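Local structure of lovastatin nonaketide synthase, polyketide synthase component (Aspergillus terreus, 7CPX) at residues G207-L212 with Y242-A247. The protein condenses nine malonyl units iteratively, reducing and methylating the growing chain, to make carrier-bound dihydromonacolin L together with its partner LovC. The protein carries 2 engineered substitutions. Numbering follows the deposited sequence.
Sequences GANLIL and YARGEA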
ATOM      1  N   GLY A 207     -27.959 -11.784  26.573  1.00 75.44           N
ATOM      2  CA  GLY A 207     -26.554 -11.444  26.527  1.00 75.44           C
ATOM      3  C   GLY A 207     -25.949 -12.001  25.265  1.00 75.44           C
ATOM      4  O   GLY A 207     -26.389 -13.035  24.752  1.00 75.44           O
ATOM      5  N   ALA A 208     -24.933 -11.313  24.757  1.00 76.07           N
ATOM      6  CA  ALA A 208     -24.319 -11.713  23.497  1.00 76.07           C
ATOM      7  C   ALA A 208     -22.843 -11.357  23.510  1.00 76.07           C
ATOM      8  O   ALA A 208     -22.488 -10.184  23.655  1.00 76.07           O
ATOM      9  CB  ALA A 208     -25.018 -11.042  22.315  1.00 76.07           C
ATOM     10  N   ASN A 209     -21.995 -12.369  23.357  1.00 79.15           N
ATOM     11  CA  ASN A 209     -20.575 -12.176  23.107  1.00 79.15           C
ATOM     12  C   ASN A 209     -20.179 -13.077  21.952  1.00 79.15           C
ATOM     13  O   ASN A 209     -20.429 -14.286  21.992  1.00 79.15           O
ATOM     14  CB  ASN A 209     -19.733 -12.495  24.339  1.00 79.15           C
ATOM     15  CG  ASN A 209     -18.249 -12.507  24.040  1.00 79.15           C
ATOM     16  OD1 ASN A 209     -17.593 -11.465  24.040  1.00 79.15           O
ATOM     17  ND2 ASN A 209     -17.708 -13.693  23.785  1.00 79.15           N
ATOM     18  N   LEU A 210     -19.568 -12.495  20.929  1.00 80.45           N
ATOM     19  CA  LEU A 210     -19.194 -13.230  19.735  1.00 80.45           C
ATOM     20  C   LEU A 210     -17.766 -12.895  19.342  1.00 80.45           C
ATOM     21  O   LEU A 210     -17.257 -11.808  19.632  1.00 80.45           O
ATOM     22  CB  LEU A 210     -20.141 -12.919  18.574  1.00 80.45           C
ATOM     23  CG  LEU A 210     -21.583 -13.384  18.778  1.00 80.45           C
ATOM     24  CD1 LEU A 210     -22.422 -12.994  17.587  1.00 80.45           C
ATOM     25  CD2 LEU A 210     -21.644 -14.883  19.000  1.00 80.45           C
ATOM     26  N   ILE A 211     -17.129 -13.849  18.671  1.00 82.41           N
ATOM     27  CA  ILE A 211     -15.749 -13.718  18.231  1.00 82.41           C
ATOM     28  C   ILE A 211     -15.748 -13.560  16.718  1.00 82.41           C
ATOM     29  O   ILE A 211     -15.707 -14.547  15.976  1.00 82.41           O
ATOM     30  CB  ILE A 211     -14.912 -14.928  18.678  1.00 82.41           C
ATOM     31  CG1 ILE A 211     -14.683 -14.868  20.187  1.00 82.41           C
ATOM     32  CG2 ILE A 211     -13.597 -14.966  17.934  1.00 82.41           C
ATOM     33  CD1 ILE A 211     -14.355 -16.192  20.810  1.00 82.41           C
ATOM     34  N   LEU A 212     -15.801 -12.311  16.257  1.00 82.41           N
ATOM     35  CA  LEU A 212     -15.832 -12.004  14.837  1.00 82.41           C
ATOM     36  C   LEU A 212     -14.587 -11.279  14.360  1.00 82.41           C
ATOM     37  O   LEU A 212     -14.344 -11.235  13.150  1.00 82.41           O
ATOM     38  CB  LEU A 212     -17.061 -11.146  14.506  1.00 82.41           C
ATOM     39  CG  LEU A 212     -18.372 -11.584  15.160  1.00 82.41           C
ATOM     40  CD1 LEU A 212     -19.409 -10.482  15.076  1.00 82.41           C
ATOM     41  CD2 LEU A 212     -18.890 -12.847  14.509  1.00 82.41           C
ATOM     42  N   TYR A 242      -8.490 -15.569  31.165  1.00 84.28           N
ATOM     43  CA  TYR A 242      -9.773 -16.166  30.826  1.00 84.28           C
ATOM     44  C   TYR A 242      -9.852 -16.399  29.326  1.00 84.28           C
ATOM     45  O   TYR A 242      -9.391 -15.572  28.533  1.00 84.28           O
ATOM     46  CB  TYR A 242     -10.941 -15.284  31.284  1.00 84.28           C
ATOM     47  CG  TYR A 242     -11.070 -13.958  30.571  1.00 84.28           C
ATOM     48  CD1 TYR A 242     -11.679 -13.870  29.328  1.00 84.28           C
ATOM     49  CD2 TYR A 242     -10.609 -12.790  31.154  1.00 84.28           C
ATOM     50  CE1 TYR A 242     -11.805 -12.664  28.680  1.00 84.28           C
ATOM     51  CE2 TYR A 242     -10.733 -11.577  30.514  1.00 84.28           C
ATOM     52  CZ  TYR A 242     -11.332 -11.519  29.277  1.00 84.28           C
ATOM     53  OH  TYR A 242     -11.461 -10.312  28.630  1.00 84.28           O
ATOM     54  N   ALA A 243     -10.437 -17.528  28.946  1.00 84.06           N
ATOM     55  CA  ALA A 243     -10.607 -17.880  27.545  1.00 84.06           C
ATOM     56  C   ALA A 243     -11.919 -17.296  27.043  1.00 84.06           C
ATOM     57  O   ALA A 243     -12.985 -17.578  27.601  1.00 84.06           O
ATOM     58  CB  ALA A 243     -10.589 -19.396  27.365  1.00 84.06           C
ATOM     59  N   ARG A 244     -11.840 -16.483  25.995  1.00 82.31           N
ATOM     60  CA  ARG A 244     -13.042 -15.907  25.415  1.00 82.31           C
ATOM     61  C   ARG A 244     -13.951 -17.008  24.891  1.00 82.31           C
ATOM     62  O   ARG A 244     -13.485 -18.030  24.379  1.00 82.31           O
ATOM     63  CB  ARG A 244     -12.680 -14.943  24.289  1.00 82.31           C
ATOM     64  CG  ARG A 244     -12.094 -13.624  24.763  1.00 82.31           C
ATOM     65  CD  ARG A 244     -11.756 -12.715  23.593  1.00 82.31           C
ATOM     66  NE  ARG A 244     -12.824 -12.696  22.602  1.00 82.31           N
ATOM     67  CZ  ARG A 244     -13.990 -12.091  22.776  1.00 82.31           C
ATOM     68  NH1 ARG A 244     -14.269 -11.438  23.890  1.00 82.31           N
ATOM     69  NH2 ARG A 244     -14.903 -12.151  21.810  1.00 82.31           N
ATOM     70  N   GLY A 245     -15.247 -16.803  25.030  1.00 79.02           N
ATOM     71  CA  GLY A 245     -16.227 -17.759  24.545  1.00 79.02           C
ATOM     72  C   GLY A 245     -17.344 -17.061  23.805  1.00 79.02           C
ATOM     73  O   GLY A 245     -17.766 -15.968  24.179  1.00 79.02           O
ATOM     74  N   GLU A 246     -17.816 -17.703  22.742  1.00 82.04           N
ATOM     75  CA  GLU A 246     -18.945 -17.199  21.975  1.00 82.04           C
ATOM     76  C   GLU A 246     -20.229 -17.772  22.551  1.00 82.04           C
ATOM     77  O   GLU A 246     -20.417 -18.993  22.565  1.00 82.04           O
ATOM     78  CB  GLU A 246     -18.823 -17.573  20.502  1.00 82.04           C
ATOM     79  CG  GLU A 246     -17.748 -16.840  19.753  1.00 82.04           C
ATOM     80  CD  GLU A 246     -17.938 -16.951  18.257  1.00 82.04           C
ATOM     81  OE1 GLU A 246     -18.585 -17.922  17.813  1.00 82.04           O
ATOM     82  OE2 GLU A 246     -17.461 -16.062  17.520  1.00 82.04           O
ATOM     83  N   ALA A 247     -21.116 -16.897  23.012  1.00 79.40           N
ATOM     84  CA  ALA A 247     -22.388 -17.346  23.548  1.00 79.40           C
ATOM     85  C   ALA A 247     -23.418 -16.241  23.390  1.00 79.40           C
ATOM     86  O   ALA A 247     -23.117 -15.060  23.589  1.00 79.40           O
ATOM     87  CB  ALA A 247     -22.262 -17.753  25.018  1.00 79.40           C
TER
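Asn209 and Ala247 face each other as an antiparallel hydrogen-bonded pair joining strand 203-209 to the start of strand 247-255, two neighbours in the central sheet of the thiolase-fold ketosynthase domain. Asn209 N donates to Ala247 O at 2.9 Å, almost straight (177°), and Ala247 N returns a more bent bond to Asn209 O. End to end, 207-212 and 244-247 run 120° apart, and side chains supplement the ladder. Asn209 swings its CG anti to its own N (chi1 171°), which carries the amide towards residues 244 and 245: ND2 points at Gly245 O, probably as a donor, though the modelled contact is too short to trust in detail, while OD1, also hydrogen-bonded to Thr133, receives a weak bond from Arg244 NH1 at 3.3 Å. The amide and guanidinium planes stand well apart in angle, and Leu210 O lies at the edge of the guanidinium, in its plane. Arg244, bent at chi3, slides antiparallel past Ile211, whose side chain lies alongside its guanidinium end. Arg244 also makes a cation-pi contact with Phe217 of helix 214-222, and its side chain is about 6 Å from that of His367, a predicted catalytic residue, which places it close to the probable ketosynthase active site. Glu246 packs against another flank of Ile211, its extended chain carrying the carboxylate to the backbone, where OE2 appears to accept from Ile211 N and to pair with Arg48, although its exact position is uncertain; OE1 accepts from Leu73 N. Ile211 CD1 rests 3.6 Å from Glu246 CG.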